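Local coordinates for mandelate racemase/muconate lactonizing protein (Thermobispora bispora, PDB 3VC5) that probably catalyses the magnesium-dependent dehydration of D-glucarate to 5-dehydro-4-deoxy-D-glucarate, as a member of the mandelate racemase/muconate lactonizing enzyme family, at residues P39-A44 / G212-P217; P240-T245 / T436-W441; E247-V252 / A274-E279. All coordinates share one frame; numbering follows the deposited sequence.

Contact 1. Residues P39-A44 / G212-P217; sequences PLLNAA and GGVFPP. With PO4 (phosphate ion), chain B.
Leu41 and Val214 meet at about a right angle: Leu41 CB lies 3.9 Å from Val214 CG1, and Leu41 CD1 lies 4.0 Å from the same methyl. With CG1 placed opposite the valine's own backbone N (chi1 174°), the second branch turns toward the main chain of strand 41-42, where Val214 CG2 sits 3.7 Å from Asn42 N. Cutting Val214 back to an alanine would remove both methyls and is likely to open a gap beside Leu41 CB and the Asn42 backbone.

No direct hydrogen bond joins the segments; water does this work. One molecule accepts from Ala43 N at 2.8 Å and donates to Gly212 O at 2.7 Å, while another lies 2.8 Å from both Asn42 O and Gly213 O. The Ala43 CA-H also points at Gly213 O (CA to O 3.6 Å, 153° at the hydrogen). Gly213 has positive phi, and a beta carbon there would press against Ala43 CB.

Asn42 faces the other way, its ND2 donating to phosphate O1 at 2.8 Å and also to Asp423. The same ion is held by Lys211, the predicted proton acceptor, and by His47, His367 and Arg421, consistent with an anion-binding active-site pocket. Here a loop of the N-terminal capping domain meets the loop after barrel strand 208-211. Glu220 of helix 217-230 accepts the backbone N-H groups of Gly213, Val214 and Phe215, while strand 45-46 and Met427 of helix 423-430 pack on Leu41.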
ATOM      1  N   PRO A  39     -21.677  15.219 -27.275  1.00 25.23           N
ATOM      2  CA  PRO A  39     -22.726  14.205 -27.053  1.00 25.98           C
ATOM      3  C   PRO A  39     -22.150  12.783 -27.219  1.00 27.65           C
ATOM      4  O   PRO A  39     -22.476  12.044 -28.163  1.00 28.71           O
ATOM      5  CB  PRO A  39     -23.776  14.541 -28.132  1.00 27.46           C
ATOM      6  CG  PRO A  39     -22.965  15.151 -29.243  1.00 28.18           C
ATOM      7  CD  PRO A  39     -21.896  15.974 -28.525  1.00 27.36           C
ATOM      8  N   LEU A  40     -21.290  12.421 -26.274  1.00 25.73           N
ATOM      9  CA  LEU A  40     -20.639  11.129 -26.245  1.00 23.54           C
ATOM     10  C   LEU A  40     -21.638  10.062 -25.757  1.00 23.72           C
ATOM     11  O   LEU A  40     -22.248  10.195 -24.693  1.00 27.19           O
ATOM     12  CB  LEU A  40     -19.423  11.203 -25.321  1.00 23.97           C
ATOM     13  CG  LEU A  40     -18.439  12.335 -25.602  1.00 23.98           C
ATOM     14  CD1 LEU A  40     -17.246  12.304 -24.593  1.00 26.37           C
ATOM     15  CD2 LEU A  40     -17.941  12.330 -27.033  1.00 26.23           C
ATOM     16  N   LEU A  41     -21.843   9.031 -26.576  1.00 24.35           N
ATOM     17  CA  LEU A  41     -22.819   7.994 -26.279  1.00 24.27           C
ATOM     18  C   LEU A  41     -22.198   6.901 -25.411  1.00 22.93           C
ATOM     19  O   LEU A  41     -21.010   6.597 -25.510  1.00 26.35           O
ATOM     20  CB  LEU A  41     -23.328   7.394 -27.600  1.00 26.04           C
ATOM     21  CG  LEU A  41     -24.083   8.383 -28.494  1.00 25.32           C
ATOM     22  CD1 LEU A  41     -24.146   7.869 -29.918  1.00 27.61           C
ATOM     23  CD2 LEU A  41     -25.500   8.534 -27.965  1.00 31.31           C
ATOM     24  N   ASN A  42     -23.009   6.282 -24.561  1.00 24.95           N
ATOM     25  CA  ASN A  42     -22.504   5.191 -23.749  1.00 24.92           C
ATOM     26  C   ASN A  42     -23.696   4.295 -23.365  1.00 26.19           C
ATOM     27  O   ASN A  42     -24.833   4.538 -23.806  1.00 26.74           O
ATOM     28  CB  ASN A  42     -21.740   5.740 -22.515  1.00 24.02           C
ATOM     29  CG  ASN A  42     -22.630   6.549 -21.600  1.00 27.00           C
ATOM     30  OD1 ASN A  42     -23.863   6.396 -21.622  1.00 27.34           O
ATOM     31  ND2 ASN A  42     -22.025   7.412 -20.785  1.00 26.63           N
ATOM     32  N   ALA A  43     -23.451   3.251 -22.577  1.00 24.35           N
ATOM     33  CA  ALA A  43     -24.528   2.349 -22.183  1.00 25.04           C
ATOM     34  C   ALA A  43     -25.675   3.046 -21.434  1.00 28.44           C
ATOM     35  O   ALA A  43     -26.816   2.567 -21.449  1.00 31.63           O
ATOM     36  CB  ALA A  43     -23.978   1.209 -21.330  1.00 25.51           C
ATOM     37  N   ALA A  44     -25.357   4.125 -20.720  1.00 26.44           N
ATOM     38  CA  ALA A  44     -26.339   4.852 -19.907  1.00 25.23           C
ATOM     39  C   ALA A  44     -27.094   5.966 -20.648  1.00 28.08           C
ATOM     40  O   ALA A  44     -27.935   6.633 -20.068  1.00 28.94           O
ATOM     41  CB  ALA A  44     -25.656   5.417 -18.629  1.00 26.09           C
ATOM     42  N   GLY A 212     -18.267   1.241 -25.866  1.00 25.41           N
ATOM     43  CA  GLY A 212     -19.359   0.498 -26.517  1.00 26.71           C
ATOM     44  C   GLY A 212     -20.656   0.473 -25.700  1.00 26.92           C
ATOM     45  O   GLY A 212     -20.911   1.379 -24.873  1.00 28.30           O
ATOM     46  N   GLY A 213     -21.479  -0.554 -25.925  1.00 27.08           N
ATOM     47  CA  GLY A 213     -22.789  -0.676 -25.284  1.00 27.72           C
ATOM     48  C   GLY A 213     -23.798   0.290 -25.890  1.00 30.75           C
ATOM     49  O   GLY A 213     -24.819   0.618 -25.282  1.00 28.51           O
ATOM     50  N   VAL A 214     -23.497   0.767 -27.095  1.00 29.03           N
ATOM     51  CA  VAL A 214     -24.313   1.760 -27.765  1.00 28.81           C
ATOM     52  C   VAL A 214     -25.040   1.136 -28.951  1.00 28.83           C
ATOM     53  O   VAL A 214     -26.258   1.303 -29.101  1.00 30.49           O
ATOM     54  CB  VAL A 214     -23.410   2.915 -28.252  1.00 25.97           C
ATOM     55  CG1 VAL A 214     -24.198   3.921 -29.104  1.00 29.81           C
ATOM     56  CG2 VAL A 214     -22.735   3.594 -27.059  1.00 27.27           C
ATOM     57  N   PHE A 215     -24.288   0.417 -29.785  1.00 29.29           N
ATOM     58  CA  PHE A 215     -24.852  -0.272 -30.952  1.00 32.43           C
ATOM     59  C   PHE A 215     -24.830  -1.767 -30.724  1.00 33.44           C
ATOM     60  O   PHE A 215     -24.138  -2.243 -29.827  1.00 31.43           O
ATOM     61  CB  PHE A 215     -24.043   0.082 -32.194  1.00 33.41           C
ATOM     62  CG  PHE A 215     -24.303   1.471 -32.703  1.00 34.03           C
ATOM     63  CD1 PHE A 215     -23.395   2.499 -32.466  1.00 30.86           C
ATOM     64  CD2 PHE A 215     -25.463   1.749 -33.416  1.00 37.93           C
ATOM     65  CE1 PHE A 215     -23.638   3.776 -32.934  1.00 34.10           C
ATOM     66  CE2 PHE A 215     -25.719   3.024 -33.894  1.00 37.46           C
ATOM     67  CZ  PHE A 215     -24.804   4.050 -33.648  1.00 38.38           C
ATOM     68  N   PRO A 216     -25.567  -2.525 -31.545  1.00 36.01           N
ATOM     69  CA  PRO A 216     -25.490  -3.971 -31.370  1.00 33.51           C
ATOM     70  C   PRO A 216     -24.036  -4.441 -31.362  1.00 33.25           C
ATOM     71  O   PRO A 216     -23.193  -3.877 -32.067  1.00 32.64           O
ATOM     72  CB  PRO A 216     -26.229  -4.513 -32.596  1.00 37.19           C
ATOM     73  CG  PRO A 216     -27.257  -3.429 -32.897  1.00 40.19           C
ATOM     74  CD  PRO A 216     -26.556  -2.123 -32.564  1.00 37.91           C
ATOM     75  N   PRO A 217     -23.731  -5.462 -30.557  1.00 32.88           N
ATOM     76  CA  PRO A 217     -22.320  -5.835 -30.399  1.00 33.50           C
ATOM     77  C   PRO A 217     -21.618  -6.118 -31.744  1.00 34.29           C
ATOM     78  O   PRO A 217     -20.433  -5.806 -31.894  1.00 36.23           O
ATOM     79  CB  PRO A 217     -22.368  -7.115 -29.545  1.00 36.22           C
ATOM     80  CG  PRO A 217     -23.789  -7.293 -29.110  1.00 37.56           C
ATOM     81  CD  PRO A 217     -24.644  -6.199 -29.666  1.00 33.08           C
TER
HETATM   82  P   PO4 B 501     -18.156   7.845 -19.240  1.00 24.80           P
HETATM   83  O1  PO4 B 501     -19.274   7.709 -20.199  1.00 26.27           O
HETATM   84  O2  PO4 B 501     -17.447   9.123 -19.636  1.00 27.55           O
HETATM   85  O3  PO4 B 501     -18.644   7.967 -17.857  1.00 29.31           O
HETATM   86  O4  PO4 B 501     -17.305   6.687 -19.371  1.00 29.00           O
HETATM   87  O   HOH W   1     -26.623   2.789 -25.152  1.00 37.96           O
HETATM   88  O   HOH W   2     -20.796   2.413 -22.401  1.00 28.28           O

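Contact 2. Residues P240-T245 / T436-W441; sequences PNAAWT and TRRGFW
Trp244 (chi1 -56°) and Trp441 (chi1 -72°) each hold CG opposite their own carbonyl carbon, which brings Trp244 CD1 to 4.1 Å from Trp441 CB, the two side chains meeting at a slant. The setting is the (beta/alpha) barrel of the enolase superfamily: the loop leaving strand 236-239, with a type I' turn from Pro240 to Ala243, receives the C-terminal tail. Ala243 CB approaches the Trp441 indole at its edge, in plane, 4.0 Å from CZ3. One indole face is covered by Phe440, whose CD2 stands over the ring centre.

Backbone bonds fix the tail's path. Gly439 N donates to Ala242 O at 2.9 Å. Ala243 O is gripped twice, by Trp441 N at 3.2 Å in the carbonyl plane and by Phe440 N at 2.8 Å from 52° above it. A bridging water donates to Asn241 O and Arg437 O. The Asn241 side chain turns to the active site, where OD1 is hydrogen-bonded to Lys211 NZ.

Thr245 is the N-cap of helix 246-255, its OG1 accepting from Thr248 N. The chain's terminal carboxylate lies at this same helix start, whose dipole would probably favour its negative charge: Trp441 OXT is hydrogen-bonded to Thr248 OG1, and Trp441 O accepts from Thr245 N at 2.8 Å, nearly along the C=O axis.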
ATOM      1  N   PRO A 240     -18.073  -2.024 -23.092  1.00 27.48           N
ATOM      2  CA  PRO A 240     -19.530  -1.908 -23.167  1.00 28.02           C
ATOM      3  C   PRO A 240     -20.254  -1.512 -21.855  1.00 24.75           C
ATOM      4  O   PRO A 240     -21.483  -1.449 -21.844  1.00 25.16           O
ATOM      5  CB  PRO A 240     -19.984  -3.310 -23.624  1.00 29.27           C
ATOM      6  CG  PRO A 240     -18.750  -4.054 -23.971  1.00 33.32           C
ATOM      7  CD  PRO A 240     -17.626  -3.422 -23.229  1.00 28.07           C
ATOM      8  N   ASN A 241     -19.514  -1.232 -20.776  1.00 24.17           N
ATOM      9  CA  ASN A 241     -20.127  -0.868 -19.495  1.00 24.03           C
ATOM     10  C   ASN A 241     -21.288  -1.794 -19.093  1.00 23.22           C
ATOM     11  O   ASN A 241     -22.362  -1.324 -18.694  1.00 24.13           O
ATOM     12  CB  ASN A 241     -20.575   0.601 -19.466  1.00 24.55           C
ATOM     13  CG  ASN A 241     -19.419   1.559 -19.330  1.00 25.43           C
ATOM     14  OD1 ASN A 241     -19.100   2.299 -20.278  1.00 26.07           O
ATOM     15  ND2 ASN A 241     -18.779   1.581 -18.145  1.00 23.68           N
ATOM     16  N   ALA A 242     -21.045  -3.095 -19.222  1.00 23.47           N
ATOM     17  CA  ALA A 242     -21.953  -4.143 -18.732  1.00 23.23           C
ATOM     18  C   ALA A 242     -23.247  -4.273 -19.550  1.00 24.30           C
ATOM     19  O   ALA A 242     -24.262  -4.778 -19.054  1.00 26.21           O
ATOM     20  CB  ALA A 242     -22.262  -3.938 -17.247  1.00 26.83           C
ATOM     21  N   ALA A 243     -23.220  -3.788 -20.788  1.00 25.34           N
ATOM     22  CA  ALA A 243     -24.403  -3.836 -21.663  1.00 25.15           C
ATOM     23  C   ALA A 243     -24.749  -5.231 -22.199  1.00 25.13           C
ATOM     24  O   ALA A 243     -25.795  -5.388 -22.817  1.00 29.16           O
ATOM     25  CB  ALA A 243     -24.246  -2.850 -22.836  1.00 26.64           C
ATOM     26  N   TRP A 244     -23.895  -6.233 -21.975  1.00 25.82           N
ATOM     27  CA  TRP A 244     -24.096  -7.537 -22.632  1.00 25.94           C
ATOM     28  C   TRP A 244     -24.427  -8.643 -21.638  1.00 26.02           C
ATOM     29  O   TRP A 244     -24.014  -8.580 -20.467  1.00 27.60           O
ATOM     30  CB  TRP A 244     -22.868  -7.979 -23.437  1.00 26.71           C
ATOM     31  CG  TRP A 244     -22.402  -6.987 -24.475  1.00 24.57           C
ATOM     32  CD1 TRP A 244     -23.136  -5.983 -25.052  1.00 28.67           C
ATOM     33  CD2 TRP A 244     -21.097  -6.923 -25.068  1.00 27.10           C
ATOM     34  NE1 TRP A 244     -22.351  -5.278 -25.954  1.00 28.70           N
ATOM     35  CE2 TRP A 244     -21.106  -5.852 -25.997  1.00 27.33           C
ATOM     36  CE3 TRP A 244     -19.927  -7.670 -24.912  1.00 29.65           C
ATOM     37  CZ2 TRP A 244     -19.979  -5.519 -26.767  1.00 30.91           C
ATOM     38  CZ3 TRP A 244     -18.806  -7.329 -25.679  1.00 33.05           C
ATOM     39  CH2 TRP A 244     -18.848  -6.265 -26.592  1.00 32.50           C
ATOM     40  N   THR A 245     -25.121  -9.670 -22.128  1.00 29.11           N
ATOM     41  CA  THR A 245     -25.322 -10.894 -21.377  1.00 29.17           C
ATOM     42  C   THR A 245     -24.019 -11.679 -21.355  1.00 26.58           C
ATOM     43  O   THR A 245     -23.077 -11.387 -22.108  1.00 28.49           O
ATOM     44  CB  THR A 245     -26.386 -11.781 -22.048  1.00 31.48           C
ATOM     45  OG1 THR A 245     -25.919 -12.176 -23.342  1.00 33.13           O
ATOM     46  CG2 THR A 245     -27.697 -11.035 -22.188  1.00 31.55           C
ATOM     47  N   THR A 436     -31.000   2.536 -19.518  1.00 31.83           N
ATOM     48  CA  THR A 436     -29.600   2.135 -19.446  1.00 32.39           C
ATOM     49  C   THR A 436     -29.456   0.676 -19.854  1.00 33.69           C
ATOM     50  O   THR A 436     -30.191  -0.200 -19.362  1.00 36.71           O
ATOM     51  CB  THR A 436     -29.024   2.394 -18.040  1.00 32.14           C
ATOM     52  OG1 THR A 436     -29.033   3.811 -17.796  1.00 31.03           O
ATOM     53  CG2 THR A 436     -27.583   1.837 -17.902  1.00 30.86           C
ATOM     54  N   ARG A 437     -28.523   0.403 -20.758  1.00 33.26           N
ATOM     55  CA  ARG A 437     -28.313  -0.971 -21.230  1.00 31.71           C
ATOM     56  C   ARG A 437     -27.499  -1.751 -20.209  1.00 31.30           C
ATOM     57  O   ARG A 437     -26.369  -1.402 -19.923  1.00 34.45           O
ATOM     58  CB  ARG A 437     -27.568  -0.964 -22.566  1.00 35.31           C
ATOM     59  CG  ARG A 437     -28.100   0.017 -23.588  1.00 36.89           C
ATOM     60  CD  ARG A 437     -29.565  -0.123 -23.764  1.00 40.17           C
ATOM     61  NE  ARG A 437     -30.002   0.435 -25.040  1.00 46.91           N
ATOM     62  CZ  ARG A 437     -31.272   0.634 -25.367  1.00 50.94           C
ATOM     63  NH1 ARG A 437     -32.235   0.309 -24.507  1.00 55.79           N
ATOM     64  NH2 ARG A 437     -31.576   1.157 -26.552  1.00 55.26           N
ATOM     65  N   ARG A 438     -28.076  -2.812 -19.658  1.00 30.26           N
ATOM     66  CA  ARG A 438     -27.409  -3.615 -18.645  1.00 31.96           C
ATOM     67  C   ARG A 438     -27.835  -5.063 -18.929  1.00 32.43           C
ATOM     68  O   ARG A 438     -28.997  -5.435 -18.715  1.00 32.13           O
ATOM     69  CB  ARG A 438     -27.876  -3.143 -17.264  1.00 39.92           C
ATOM     70  CG  ARG A 438     -27.048  -3.586 -16.077  1.00 47.99           C
ATOM     71  CD  ARG A 438     -25.630  -3.026 -16.087  1.00 52.01           C
ATOM     72  NE  ARG A 438     -25.531  -1.560 -16.125  1.00 52.82           N
ATOM     73  CZ  ARG A 438     -25.341  -0.781 -15.061  1.00 55.37           C
ATOM     74  NH1 ARG A 438     -25.253  -1.326 -13.857  1.00 63.56           N
ATOM     75  NH2 ARG A 438     -25.246   0.544 -15.197  1.00 47.39           N
ATOM     76  N   GLY A 439     -26.925  -5.877 -19.451  1.00 30.88           N
ATOM     77  CA  GLY A 439     -27.296  -7.240 -19.826  1.00 32.52           C
ATOM     78  C   GLY A 439     -28.377  -7.233 -20.903  1.00 31.04           C
ATOM     79  O   GLY A 439     -29.305  -8.061 -20.884  1.00 36.03           O
ATOM     80  N   PHE A 440     -28.255  -6.294 -21.840  1.00 32.36           N
ATOM     81  CA  PHE A 440     -29.298  -5.988 -22.820  1.00 34.39           C
ATOM     82  C   PHE A 440     -29.132  -6.762 -24.136  1.00 36.03           C
ATOM     83  O   PHE A 440     -30.095  -7.318 -24.637  1.00 40.84           O
ATOM     84  CB  PHE A 440     -29.330  -4.464 -23.087  1.00 35.12           C
ATOM     85  CG  PHE A 440     -30.371  -4.024 -24.095  1.00 35.36           C
ATOM     86  CD1 PHE A 440     -31.704  -3.894 -23.727  1.00 37.86           C
ATOM     87  CD2 PHE A 440     -30.003  -3.702 -25.402  1.00 38.08           C
ATOM     88  CE1 PHE A 440     -32.674  -3.488 -24.656  1.00 43.20           C
ATOM     89  CE2 PHE A 440     -30.956  -3.284 -26.342  1.00 41.15           C
ATOM     90  CZ  PHE A 440     -32.298  -3.179 -25.967  1.00 47.47           C
ATOM     91  N   TRP A 441     -27.921  -6.775 -24.699  1.00 33.12           N
ATOM     92  CA  TRP A 441     -27.637  -7.556 -25.914  1.00 32.95           C
ATOM     93  C   TRP A 441     -26.994  -8.875 -25.584  1.00 34.60           C
ATOM     94  O   TRP A 441     -26.204  -8.980 -24.639  1.00 30.72           O
ATOM     95  CB  TRP A 441     -26.682  -6.832 -26.864  1.00 35.00           C
ATOM     96  CG  TRP A 441     -27.276  -5.667 -27.588  1.00 35.72           C
ATOM     97  CD1 TRP A 441     -28.134  -5.675 -28.683  1.00 40.66           C
ATOM     98  CD2 TRP A 441     -27.046  -4.310 -27.268  1.00 37.14           C
ATOM     99  NE1 TRP A 441     -28.433  -4.376 -29.046  1.00 40.33           N
ATOM    100  CE2 TRP A 441     -27.775  -3.524 -28.187  1.00 40.37           C
ATOM    101  CE3 TRP A 441     -26.281  -3.672 -26.281  1.00 32.17           C
ATOM    102  CZ2 TRP A 441     -27.750  -2.131 -28.149  1.00 37.11           C
ATOM    103  CZ3 TRP A 441     -26.263  -2.304 -26.241  1.00 37.46           C
ATOM    104  CH2 TRP A 441     -26.996  -1.539 -27.168  1.00 42.43           C
ATOM    105  OXT TRP A 441     -27.229  -9.849 -26.313  1.00 38.74           O
TER
HETATM  106  O   HOH W   3     -24.707  -0.187 -18.051  1.00 35.11           O

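Contact 3. Residues E247-V252 / A274-E279; sequences ETSIRV and ARVAAE
Ile250 and Val276 are the nearest CA pair, 5.6 Å apart, between 247-252 of helix 246-255 and 274-279, which includes part of helix 270-277. All of 247-252 is helical, whereas 274-279 begins helical, and Glu279 N bonds to Val276 O at 2.8 Å. No hydrogen bond crosses between the segments; the contacts are van der Waals ones, mostly between aliphatic groups.

Ser249 presents its beta carbon to both methyls of Val276: CB is 3.6 Å from CG2 and 3.7 Å from CG1. Ser249 OG is occupied within its own helix region, bonding back to Thr245 O. Ile250 reaches along the neighbouring backbone, with CG1 4.0 Å from Val276 CA. These are two successive outer helices of the enolase-superfamily barrel, with strand 262-264 lying between them in the chain; helix 246-255 makes the beta-alpha-beta crossover from strand 236-239 to that strand. On the barrel side, Leu284 of strand 284-286 packs against Val276.

Ile250 also runs at a slant to the Glu279 side chain and lays its ethyl branch on the aliphatic part, CD1 lying 3.8 Å from Glu279 CB. Its other branch, CG2, touches the main chain at Glu279 O, 3.9 Å away. Glu279 bends at chi2 (-67°), and its carboxylate turns from Ile250 to form a salt bridge through OE1 with Arg254, further along helix 246-255.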
ATOM      1  N   GLU A 247     -23.644 -14.816 -22.382  1.00 31.20           N
ATOM      2  CA  GLU A 247     -23.598 -15.519 -23.654  1.00 34.62           C
ATOM      3  C   GLU A 247     -23.045 -14.634 -24.757  1.00 33.66           C
ATOM      4  O   GLU A 247     -22.158 -15.012 -25.441  1.00 32.60           O
ATOM      5  CB  GLU A 247     -24.995 -16.052 -24.011  1.00 38.55           C
ATOM      6  CG  GLU A 247     -24.986 -17.279 -24.943  1.00 63.18           C
ATOM      7  CD  GLU A 247     -26.340 -17.632 -25.633  1.00 74.79           C
ATOM      8  OE1 GLU A 247     -26.324 -17.992 -26.819  1.00 79.01           O
ATOM      9  OE2 GLU A 247     -27.404 -17.572 -25.001  1.00 68.45           O
ATOM     10  N   THR A 248     -23.575 -13.434 -24.883  1.00 31.10           N
ATOM     11  CA  THR A 248     -23.100 -12.489 -25.895  1.00 29.95           C
ATOM     12  C   THR A 248     -21.648 -12.103 -25.687  1.00 29.96           C
ATOM     13  O   THR A 248     -20.873 -11.991 -26.655  1.00 31.53           O
ATOM     14  CB  THR A 248     -24.026 -11.260 -25.934  1.00 30.81           C
ATOM     15  OG1 THR A 248     -25.298 -11.684 -26.444  1.00 34.17           O
ATOM     16  CG2 THR A 248     -23.468 -10.151 -26.808  1.00 34.29           C
ATOM     17  N   SER A 249     -21.286 -11.864 -24.428  1.00 30.07           N
ATOM     18  CA  SER A 249     -19.920 -11.490 -24.115  1.00 28.76           C
ATOM     19  C   SER A 249     -18.931 -12.544 -24.573  1.00 25.92           C
ATOM     20  O   SER A 249     -17.849 -12.214 -25.067  1.00 30.71           O
ATOM     21  CB  SER A 249     -19.730 -11.260 -22.613  1.00 25.80           C
ATOM     22  OG  SER A 249     -20.592 -10.226 -22.178  1.00 28.14           O
ATOM     23  N   ILE A 250     -19.274 -13.812 -24.354  1.00 29.22           N
ATOM     24  CA  ILE A 250     -18.376 -14.890 -24.711  1.00 31.24           C
ATOM     25  C   ILE A 250     -18.235 -14.960 -26.239  1.00 33.68           C
ATOM     26  O   ILE A 250     -17.133 -15.167 -26.773  1.00 33.20           O
ATOM     27  CB  ILE A 250     -18.837 -16.235 -24.111  1.00 28.45           C
ATOM     28  CG1 ILE A 250     -18.639 -16.201 -22.582  1.00 31.92           C
ATOM     29  CG2 ILE A 250     -18.050 -17.371 -24.733  1.00 31.95           C
ATOM     30  CD1 ILE A 250     -19.344 -17.334 -21.855  1.00 30.32           C
ATOM     31  N   ARG A 251     -19.346 -14.762 -26.940  1.00 33.83           N
ATOM     32  CA  ARG A 251     -19.336 -14.855 -28.395  1.00 37.05           C
ATOM     33  C   ARG A 251     -18.461 -13.727 -28.938  1.00 36.87           C
ATOM     34  O   ARG A 251     -17.635 -13.948 -29.821  1.00 39.13           O
ATOM     35  CB  ARG A 251     -20.767 -14.763 -28.936  1.00 42.14           C
ATOM     36  CG  ARG A 251     -20.908 -14.946 -30.440  1.00 50.25           C
ATOM     37  CD  ARG A 251     -22.372 -14.986 -30.852  1.00 55.24           C
ATOM     38  NE  ARG A 251     -23.022 -13.690 -30.653  1.00 59.10           N
ATOM     39  CZ  ARG A 251     -23.985 -13.459 -29.762  1.00 60.92           C
ATOM     40  NH1 ARG A 251     -24.430 -14.439 -28.978  1.00 60.31           N
ATOM     41  NH2 ARG A 251     -24.516 -12.246 -29.661  1.00 61.19           N
ATOM     42  N   VAL A 252     -18.603 -12.522 -28.380  1.00 36.08           N
ATOM     43  CA  VAL A 252     -17.798 -11.392 -28.862  1.00 35.01           C
ATOM     44  C   VAL A 252     -16.311 -11.538 -28.524  1.00 35.85           C
ATOM     45  O   VAL A 252     -15.447 -11.300 -29.384  1.00 34.01           O
ATOM     46  CB  VAL A 252     -18.332 -10.041 -28.355  1.00 38.09           C
ATOM     47  CG1 VAL A 252     -17.347  -8.896 -28.688  1.00 37.86           C
ATOM     48  CG2 VAL A 252     -19.704  -9.768 -28.971  1.00 42.19           C
ATOM     49  N   ALA A 274     -16.899 -13.293 -14.087  1.00 26.14           N
ATOM     50  CA  ALA A 274     -16.035 -14.467 -13.868  1.00 25.75           C
ATOM     51  C   ALA A 274     -16.356 -15.569 -14.892  1.00 24.40           C
ATOM     52  O   ALA A 274     -15.461 -16.225 -15.396  1.00 27.07           O
ATOM     53  CB  ALA A 274     -16.186 -14.988 -12.465  1.00 25.37           C
ATOM     54  N   ARG A 275     -17.624 -15.761 -15.186  1.00 25.31           N
ATOM     55  CA  ARG A 275     -18.037 -16.751 -16.168  1.00 26.39           C
ATOM     56  C   ARG A 275     -17.577 -16.407 -17.548  1.00 27.94           C
ATOM     57  O   ARG A 275     -17.153 -17.266 -18.263  1.00 29.53           O
ATOM     58  CB  ARG A 275     -19.525 -16.936 -16.166  1.00 27.62           C
ATOM     59  CG  ARG A 275     -20.022 -17.437 -14.874  1.00 31.66           C
ATOM     60  CD  ARG A 275     -21.304 -18.103 -15.004  1.00 37.70           C
ATOM     61  NE  ARG A 275     -22.455 -17.263 -15.146  1.00 50.03           N
ATOM     62  CZ  ARG A 275     -23.378 -17.441 -16.081  1.00 55.30           C
ATOM     63  NH1 ARG A 275     -24.418 -16.674 -16.146  1.00 56.84           N
ATOM     64  NH2 ARG A 275     -23.264 -18.390 -16.974  1.00 59.15           N
ATOM     65  N   VAL A 276     -17.659 -15.138 -17.914  1.00 26.35           N
ATOM     66  CA  VAL A 276     -17.120 -14.699 -19.214  1.00 26.86           C
ATOM     67  C   VAL A 276     -15.601 -14.879 -19.264  1.00 27.92           C
ATOM     68  O   VAL A 276     -15.049 -15.401 -20.255  1.00 29.81           O
ATOM     69  CB  VAL A 276     -17.522 -13.228 -19.518  1.00 25.11           C
ATOM     70  CG1 VAL A 276     -16.804 -12.685 -20.778  1.00 28.05           C
ATOM     71  CG2 VAL A 276     -19.045 -13.111 -19.657  1.00 25.26           C
ATOM     72  N   ALA A 277     -14.914 -14.468 -18.197  1.00 26.49           N
ATOM     73  CA  ALA A 277     -13.455 -14.458 -18.219  1.00 25.62           C
ATOM     74  C   ALA A 277     -12.878 -15.846 -18.473  1.00 26.58           C
ATOM     75  O   ALA A 277     -11.838 -16.002 -19.119  1.00 29.21           O
ATOM     76  CB  ALA A 277     -12.898 -13.887 -16.927  1.00 25.90           C
ATOM     77  N   ALA A 278     -13.557 -16.856 -17.946  1.00 28.29           N
ATOM     78  CA  ALA A 278     -13.122 -18.240 -18.064  1.00 31.55           C
ATOM     79  C   ALA A 278     -13.262 -18.765 -19.492  1.00 32.08           C
ATOM     80  O   ALA A 278     -12.683 -19.810 -19.841  1.00 37.45           O
ATOM     81  CB  ALA A 278     -13.924 -19.118 -17.091  1.00 33.05           C
ATOM     82  N   GLU A 279     -14.026 -18.056 -20.322  1.00 31.13           N
ATOM     83  CA  GLU A 279     -14.381 -18.588 -21.668  1.00 30.53           C
ATOM     84  C   GLU A 279     -13.951 -17.691 -22.848  1.00 30.42           C
ATOM     85  O   GLU A 279     -14.274 -17.979 -24.017  1.00 36.17           O
ATOM     86  CB  GLU A 279     -15.880 -18.852 -21.749  1.00 31.65           C
ATOM     87  CG  GLU A 279     -16.345 -19.941 -20.787  1.00 36.23           C
ATOM     88  CD  GLU A 279     -15.794 -21.306 -21.154  1.00 50.22           C
ATOM     89  OE1 GLU A 279     -15.195 -21.441 -22.249  1.00 52.38           O
ATOM     90  OE2 GLU A 279     -15.957 -22.250 -20.350  1.00 58.14           O
TER

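Overall arrangement
From the N terminus, contact 1 closes first, bringing 39-44 of the N-terminal domain to the loop after barrel strand 208-211. Contact 2 opens only afterwards and closes at the C terminus, so the two stand in series; contact 3, between neighbouring barrel helices, is nested inside the loop of contact 2. In space each contact touches the other two. Contacts 1 and 2, with centres about 9 Å apart, join through Ala43 O and Arg437 N at 2.8 Å, and Pro217 packs on Trp441. Contact 2 meets contact 3 where Trp244 packs on Val252. Pro217 also touches Thr248, linking contacts 1 and 3. Capping loop, barrel loops, tail and outer helices are thereby tied together.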